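Side-chain contacts in beta-galacturonidase (Eisenbergiella tayi, PDB 6NCW), which is a family 2 glycoside hydrolase that probably removes beta-linked galacturonic acid from its substrates: residues Tyr430-Trp433 with Tyr434-Pro438; Asp444-Tyr447 with Gln448-Asn452; Glu493-Gln496 with Ala497-Ser500. All coordinates share one frame; numbering follows the deposited sequence.

From the N terminus, the chain leaves barrel strand 425-428 and enters contact 1, whose two segments fold back on each other and close a small turn before helix 439-453. Contact 2 follows within that helix, and contact 3 lies within helix 484-500, beyond strand 461-466; both join successive helical turns and close no loop. The three are in series, so none nests in or crosses another. Contacts 1 and 3 nevertheless meet in space: Lys432 NZ lies 2.8 Å from Glu493 OE1 in a salt bridge, and Gln494 NE2 probably hydrogen-bonds Pro431 O. Contact 2 touches neither; its centre is about 17 Å from that of contact 1 and 16 Å from that of contact 3.

Contact 1 (Tyr430-Trp433 with Tyr434-Pro438); sequences YPKW and YHDVP
The ring of Tyr434 is engaged in two T-shaped pairs. On one face it receives the five-membered ring of Trp433 edge-on: Trp433 CD1 lies 3.5 Å above the plane of the Tyr434 ring, over its centre, with the two planes inclined at 64°. Its own edge is turned to a face of Tyr430, the ring centroids 5.4 Å apart and the planes at 66°, and Tyr434 CE2 sits off-centre toward the rim. Tyr430 and Tyr434 run side by side in the same direction, which also brings Tyr434 CD2 to 3.6 Å from Tyr430 CB.

This cluster belongs to the loop following strand 425-428 of the TIM barrel. Tyr434 is the member seen to bind galacturonate, and a bound glycerol lies about 3 Å from its side chain. Its OH hydrogen-bonds Lys532, while Tyr430 OH bonds Glu465; both partners are sugar-binding residues. Phe522 of the second subunit meets the Trp433 ring edge-to-face.

The backbone fixes the turn that gathers the rings. Tyr430 O accepts from both Trp433 N and Tyr434 N, each at 3.1 Å, and Lys432 N donates to His435 O at 2.7 Å, bridging Pro431 with His435. Past this bridge, the Lys432 chain, bent at chi2 (-44°), lays CE 3.5 Å from Val437 O, and its NZ pairs with Glu493.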
# COMPACT_ATOMS: atom_id res chain seq x y z
N TYR A 430 -18.61 17.65 -12.86
CA TYR A 430 -18.21 16.34 -12.34
C TYR A 430 -19.35 15.31 -12.31
O TYR A 430 -19.58 14.65 -11.29
CB TYR A 430 -17.62 16.51 -10.96
CG TYR A 430 -16.30 17.26 -10.95
CD1 TYR A 430 -16.27 18.64 -10.85
CD2 TYR A 430 -15.09 16.57 -11.02
CE1 TYR A 430 -15.05 19.31 -10.81
CE2 TYR A 430 -13.89 17.22 -10.98
CZ TYR A 430 -13.87 18.60 -10.88
OH TYR A 430 -12.66 19.26 -10.84
N PRO A 431 -20.07 15.11 -13.42
CA PRO A 431 -21.05 14.01 -13.45
C PRO A 431 -20.33 12.68 -13.34
O PRO A 431 -19.23 12.51 -13.90
CB PRO A 431 -21.74 14.17 -14.81
CG PRO A 431 -20.64 14.84 -15.67
CD PRO A 431 -20.01 15.82 -14.71
N LYS A 432 -20.95 11.76 -12.61
CA LYS A 432 -20.46 10.43 -12.25
C LYS A 432 -19.41 10.49 -11.14
O LYS A 432 -18.89 9.43 -10.72
CB LYS A 432 -19.92 9.64 -13.46
CG LYS A 432 -21.06 9.19 -14.38
CD LYS A 432 -22.21 8.65 -13.52
CE LYS A 432 -23.29 7.93 -14.35
NZ LYS A 432 -22.75 6.68 -14.96
N TRP A 433 -19.11 11.67 -10.60
CA TRP A 433 -18.36 11.74 -9.35
C TRP A 433 -19.18 12.44 -8.28
O TRP A 433 -19.64 11.78 -7.35
CB TRP A 433 -16.99 12.38 -9.55
CG TRP A 433 -16.18 12.30 -8.28
CD1 TRP A 433 -15.86 13.34 -7.46
CD2 TRP A 433 -15.66 11.11 -7.66
NE1 TRP A 433 -15.14 12.88 -6.37
CE2 TRP A 433 -15.01 11.52 -6.47
CE3 TRP A 433 -15.66 9.76 -8.00
CZ2 TRP A 433 -14.37 10.61 -5.62
CZ3 TRP A 433 -15.02 8.85 -7.14
CH2 TRP A 433 -14.39 9.29 -5.98
N TYR A 434 -19.40 13.75 -8.38
CA TYR A 434 -20.21 14.48 -7.41
C TYR A 434 -21.71 14.43 -7.70
O TYR A 434 -22.48 14.85 -6.84
CB TYR A 434 -19.76 15.95 -7.36
CG TYR A 434 -18.40 16.17 -6.74
CD1 TYR A 434 -18.07 15.60 -5.51
CD2 TYR A 434 -17.44 16.96 -7.38
CE1 TYR A 434 -16.81 15.80 -4.93
CE2 TYR A 434 -16.18 17.16 -6.82
CZ TYR A 434 -15.87 16.58 -5.59
OH TYR A 434 -14.64 16.78 -5.02
N HIS A 435 -22.14 13.99 -8.89
CA HIS A 435 -23.55 13.90 -9.27
C HIS A 435 -23.76 12.59 -10.01
O HIS A 435 -23.06 12.33 -10.99
CB HIS A 435 -23.98 15.05 -10.20
CG HIS A 435 -23.59 16.41 -9.72
ND1 HIS A 435 -24.19 17.02 -8.63
CD2 HIS A 435 -22.64 17.27 -10.16
CE1 HIS A 435 -23.64 18.20 -8.43
NE2 HIS A 435 -22.69 18.38 -9.33
N ASP A 436 -24.73 11.79 -9.59
CA ASP A 436 -24.99 10.54 -10.30
C ASP A 436 -26.05 10.79 -11.36
O ASP A 436 -27.25 10.65 -11.12
CB ASP A 436 -25.36 9.42 -9.34
CG ASP A 436 -24.13 8.83 -8.65
OD1 ASP A 436 -23.11 8.59 -9.36
OD2 ASP A 436 -24.17 8.66 -7.41
N VAL A 437 -25.58 11.19 -12.53
CA VAL A 437 -26.34 11.53 -13.73
C VAL A 437 -25.46 11.07 -14.88
O VAL A 437 -24.24 11.29 -14.82
CB VAL A 437 -26.62 13.04 -13.84
CG1 VAL A 437 -27.35 13.35 -15.13
CG2 VAL A 437 -27.41 13.56 -12.64
N PRO A 438 -25.99 10.44 -15.92
CA PRO A 438 -25.17 10.15 -17.11
C PRO A 438 -24.49 11.41 -17.63
O PRO A 438 -25.10 12.48 -17.72
CB PRO A 438 -26.18 9.60 -18.11
CG PRO A 438 -27.25 8.97 -17.23
CD PRO A 438 -27.36 9.90 -16.05

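Contact 2 (Asp444-Tyr447 with Gln448-Asn452); sequences DELY and QWIQN
Tyr447 and Gln451, one helical turn apart, make the closest side-chain meeting here. Tyr447 holds CG anti to the backbone N (chi1 -172°), which presents its ring to the turn that follows. Gln451 folds over that ring: a bend at chi2 turns the amide back across the face instead of letting the chain extend. Two measurements define the overlap. Gln451 CG stands 3.9 Å from the centroid of the Tyr447 ring in a CH-pi contact, displaced toward the rim, and the amide plane is only 16° from the ring plane, so the two flat groups lie nearly parallel. Over the same face, Gln451 NE2 comes to 3.4 Å from Tyr447 CE1. The other amide atom is held from outside, since Gln451 OE1 accepts from Gly458 N; this bond probably helps set which way the amide is turned. Phe461 adds an edge-to-face partner to Tyr447.

Gln448 adopts a less usual conformation. The helix backbone sets its CB 3.3 Å from Asp444 O. A chi1 of -111°, far from a staggered value, and a bend at chi2 then place Gln448 OE1 3.4 Å from Asp444 O, two acceptors with no bond between them, and NE2 toward Tyr447 CD2. Asp444 turns its own carboxylate to Arg501.

On the buried side, Leu446 CD1 and Ile450 CD1 touch at 4.0 Å as their side chains cross at a slant. Both also rest on Tyr427 of strand 425-428.

Beneath the side chains, Gln448 N donates to Asp444 O at 2.9 Å and Ile450 N to Leu446 O at 3.0 Å, the i+4 pattern of an alpha helix. That helix, 439-453, is the connection between strands 425-428 and 461-466, a beta-alpha-beta crossover of the TIM barrel.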
# COMPACT_ATOMS: atom_id res chain seq x y z
N ASP A 444 -25.42 17.82 -21.99
CA ASP A 444 -26.41 18.36 -22.93
C ASP A 444 -27.31 19.40 -22.26
O ASP A 444 -27.60 20.44 -22.86
CB ASP A 444 -27.25 17.22 -23.51
CG ASP A 444 -26.45 16.36 -24.49
OD1 ASP A 444 -25.31 16.76 -24.85
OD2 ASP A 444 -26.95 15.28 -24.89
N GLU A 445 -27.74 19.14 -21.04
CA GLU A 445 -28.56 20.11 -20.33
C GLU A 445 -27.81 21.43 -20.13
O GLU A 445 -28.38 22.51 -20.33
CB GLU A 445 -29.01 19.53 -18.99
CG GLU A 445 -29.50 20.60 -18.04
CD GLU A 445 -29.97 20.06 -16.70
OE1 GLU A 445 -30.16 20.87 -15.77
OE2 GLU A 445 -30.17 18.83 -16.58
N LEU A 446 -26.53 21.36 -19.74
CA LEU A 446 -25.72 22.57 -19.59
C LEU A 446 -25.51 23.26 -20.93
O LEU A 446 -25.64 24.49 -21.03
CB LEU A 446 -24.38 22.22 -18.95
CG LEU A 446 -23.35 23.37 -18.89
CD1 LEU A 446 -23.85 24.57 -18.07
CD2 LEU A 446 -22.01 22.86 -18.34
N TYR A 447 -25.18 22.50 -21.97
CA TYR A 447 -24.86 23.12 -23.26
C TYR A 447 -26.08 23.82 -23.84
O TYR A 447 -25.99 24.97 -24.30
CB TYR A 447 -24.33 22.08 -24.24
CG TYR A 447 -23.83 22.74 -25.50
CD1 TYR A 447 -22.65 23.48 -25.48
CD2 TYR A 447 -24.55 22.69 -26.68
CE1 TYR A 447 -22.18 24.12 -26.61
CE2 TYR A 447 -24.10 23.33 -27.82
CZ TYR A 447 -22.92 24.04 -27.78
OH TYR A 447 -22.47 24.68 -28.91
N GLN A 448 -27.23 23.15 -23.82
CA GLN A 448 -28.47 23.75 -24.32
C GLN A 448 -28.82 25.02 -23.57
O GLN A 448 -29.18 26.03 -24.18
CB GLN A 448 -29.60 22.72 -24.25
CG GLN A 448 -30.09 22.23 -25.60
CD GLN A 448 -29.04 21.48 -26.40
OE1 GLN A 448 -28.73 20.32 -26.10
NE2 GLN A 448 -28.49 22.14 -27.43
N TRP A 449 -28.72 25.00 -22.24
CA TRP A 449 -28.95 26.22 -21.48
C TRP A 449 -28.02 27.34 -21.92
O TRP A 449 -28.45 28.49 -22.05
CB TRP A 449 -28.78 25.97 -19.98
CG TRP A 449 -28.89 27.24 -19.21
CD1 TRP A 449 -30.04 27.84 -18.78
CD2 TRP A 449 -27.81 28.10 -18.82
NE1 TRP A 449 -29.74 29.01 -18.13
CE2 TRP A 449 -28.38 29.19 -18.14
CE3 TRP A 449 -26.42 28.04 -18.95
CZ2 TRP A 449 -27.61 30.22 -17.60
CZ3 TRP A 449 -25.65 29.07 -18.42
CH2 TRP A 449 -26.25 30.14 -17.75
N ILE A 450 -26.73 27.04 -22.12
CA ILE A 450 -25.81 28.09 -22.56
C ILE A 450 -26.27 28.66 -23.90
O ILE A 450 -26.28 29.88 -24.09
CB ILE A 450 -24.37 27.56 -22.65
CG1 ILE A 450 -23.78 27.33 -21.25
CG2 ILE A 450 -23.49 28.54 -23.37
CD1 ILE A 450 -22.53 26.47 -21.28
N GLN A 451 -26.70 27.79 -24.83
CA GLN A 451 -27.05 28.28 -26.17
C GLN A 451 -28.40 28.98 -26.21
O GLN A 451 -28.57 29.93 -26.99
CB GLN A 451 -27.05 27.13 -27.18
CG GLN A 451 -25.78 26.35 -27.23
CD GLN A 451 -24.56 27.25 -27.39
OE1 GLN A 451 -24.47 28.01 -28.35
NE2 GLN A 451 -23.63 27.16 -26.46
N ASN A 452 -29.37 28.56 -25.40
CA ASN A 452 -30.72 29.12 -25.44
C ASN A 452 -30.98 30.21 -24.41
O ASN A 452 -31.90 31.01 -24.60
CB ASN A 452 -31.78 28.03 -25.23
CG ASN A 452 -31.68 26.90 -26.23
OD1 ASN A 452 -31.22 27.09 -27.36
ND2 ASN A 452 -32.10 25.71 -25.82

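Contact 3 (Glu493-Gln496 with Ala497-Ser500); sequences EQLQ and AVFS
Backbone hydrogen bonds tie Glu493, Gln494 and Leu495 to the residues four places on, and their geometry is that of an alpha helix. Val498 N reaches Gln494 O at 3.2 Å and Phe499 N reaches Leu495 O at 3.1 Å, the latter almost straight at 169°. The next bond in the series deteriorates: Ser500 N to Gln496 O is weak, 3.3 Å with an N-H...O angle of 128°, and the same Ser500 N also donates to Ala497 O.

The side-chain hydroxyl is the second polar element. With chi1 at 64°, Ser500 OG is placed between its own N and C and folds back toward the preceding turn. It lies 2.9 Å from Gln496 O and 3.2 Å from Ala497 O, and which of the two takes its one proton is not settled. The Gln496 chain, bent at chi2, brings its amide near this hydroxyl without close contact.

Apolar pairs occupy another side of the helix. Leu495 and Phe499 point the same way and lie alongside each other, Leu495 CD2 being 4.2 Å from Phe499 CE2; Val498 CG2 is a looser neighbour of the same methyl. Leu495, Val498 and Phe499 all pack on Val507 of strand 504-509.

Packing of carbon on a carbonyl is a separate class. Phe499 CD2 comes within 3.3 Å of Leu495 O, and Val498 CG2 approaches that same oxygen at 3.2 Å.

The chemistry thus divides helix 484-500 by side. Its apolar side packs against strands 461-466 and 504-509 and helix 544-553, Glu493 and Gln494 reach the loop at Lys432 and Pro431, and the Ser500 hydroxyl can give its single proton to only one of Gln496 O and Ala497 O, near the place where the i+4 bond weakens.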
# COMPACT_ATOMS: atom_id res chain seq x y z
N GLU A 493 -16.44 7.08 -19.49
CA GLU A 493 -17.71 7.70 -19.84
C GLU A 493 -17.59 9.22 -20.00
O GLU A 493 -18.21 9.81 -20.89
CB GLU A 493 -18.77 7.38 -18.78
CG GLU A 493 -20.13 7.97 -19.16
CD GLU A 493 -21.21 7.77 -18.11
OE1 GLU A 493 -20.95 7.05 -17.11
OE2 GLU A 493 -22.32 8.35 -18.29
N GLN A 494 -16.83 9.87 -19.11
CA GLN A 494 -16.67 11.33 -19.18
C GLN A 494 -16.03 11.78 -20.49
O GLN A 494 -16.48 12.75 -21.11
CB GLN A 494 -15.85 11.83 -17.99
CG GLN A 494 -16.63 11.74 -16.68
CD GLN A 494 -15.75 11.96 -15.47
OE1 GLN A 494 -14.53 11.96 -15.58
NE2 GLN A 494 -16.37 12.15 -14.30
N LEU A 495 -14.97 11.09 -20.92
CA LEU A 495 -14.25 11.53 -22.11
C LEU A 495 -15.06 11.24 -23.36
O LEU A 495 -15.08 12.05 -24.30
CB LEU A 495 -12.87 10.86 -22.17
CG LEU A 495 -11.82 11.35 -21.14
CD1 LEU A 495 -10.55 10.53 -21.22
CD2 LEU A 495 -11.46 12.83 -21.32
N GLN A 496 -15.72 10.08 -23.40
CA GLN A 496 -16.58 9.74 -24.52
C GLN A 496 -17.65 10.81 -24.73
O GLN A 496 -17.92 11.22 -25.86
CB GLN A 496 -17.19 8.36 -24.30
CG GLN A 496 -18.51 8.08 -25.00
CD GLN A 496 -18.40 7.99 -26.52
OE1 GLN A 496 -17.37 7.56 -27.06
NE2 GLN A 496 -19.47 8.41 -27.21
N ALA A 497 -18.21 11.35 -23.64
CA ALA A 497 -19.26 12.35 -23.79
C ALA A 497 -18.70 13.68 -24.29
O ALA A 497 -19.26 14.28 -25.21
CB ALA A 497 -20.03 12.53 -22.48
N VAL A 498 -17.61 14.18 -23.69
CA VAL A 498 -17.12 15.51 -24.06
C VAL A 498 -16.69 15.54 -25.53
O VAL A 498 -16.97 16.49 -26.25
CB VAL A 498 -15.98 15.98 -23.12
CG1 VAL A 498 -16.48 16.09 -21.68
CG2 VAL A 498 -14.79 15.05 -23.17
N PHE A 499 -16.01 14.49 -25.99
CA PHE A 499 -15.54 14.45 -27.37
C PHE A 499 -16.65 14.21 -28.39
O PHE A 499 -16.41 14.40 -29.58
CB PHE A 499 -14.45 13.39 -27.51
CG PHE A 499 -13.14 13.81 -26.91
CD1 PHE A 499 -12.58 15.05 -27.24
CD2 PHE A 499 -12.48 13.01 -26.01
CE1 PHE A 499 -11.38 15.47 -26.68
CE2 PHE A 499 -11.26 13.42 -25.44
CZ PHE A 499 -10.71 14.65 -25.79
N SER A 500 -17.85 13.81 -27.97
CA SER A 500 -18.98 13.69 -28.88
C SER A 500 -20.00 14.80 -28.72
O SER A 500 -21.03 14.79 -29.41
CB SER A 500 -19.64 12.32 -28.71
OG SER A 500 -20.20 12.17 -27.42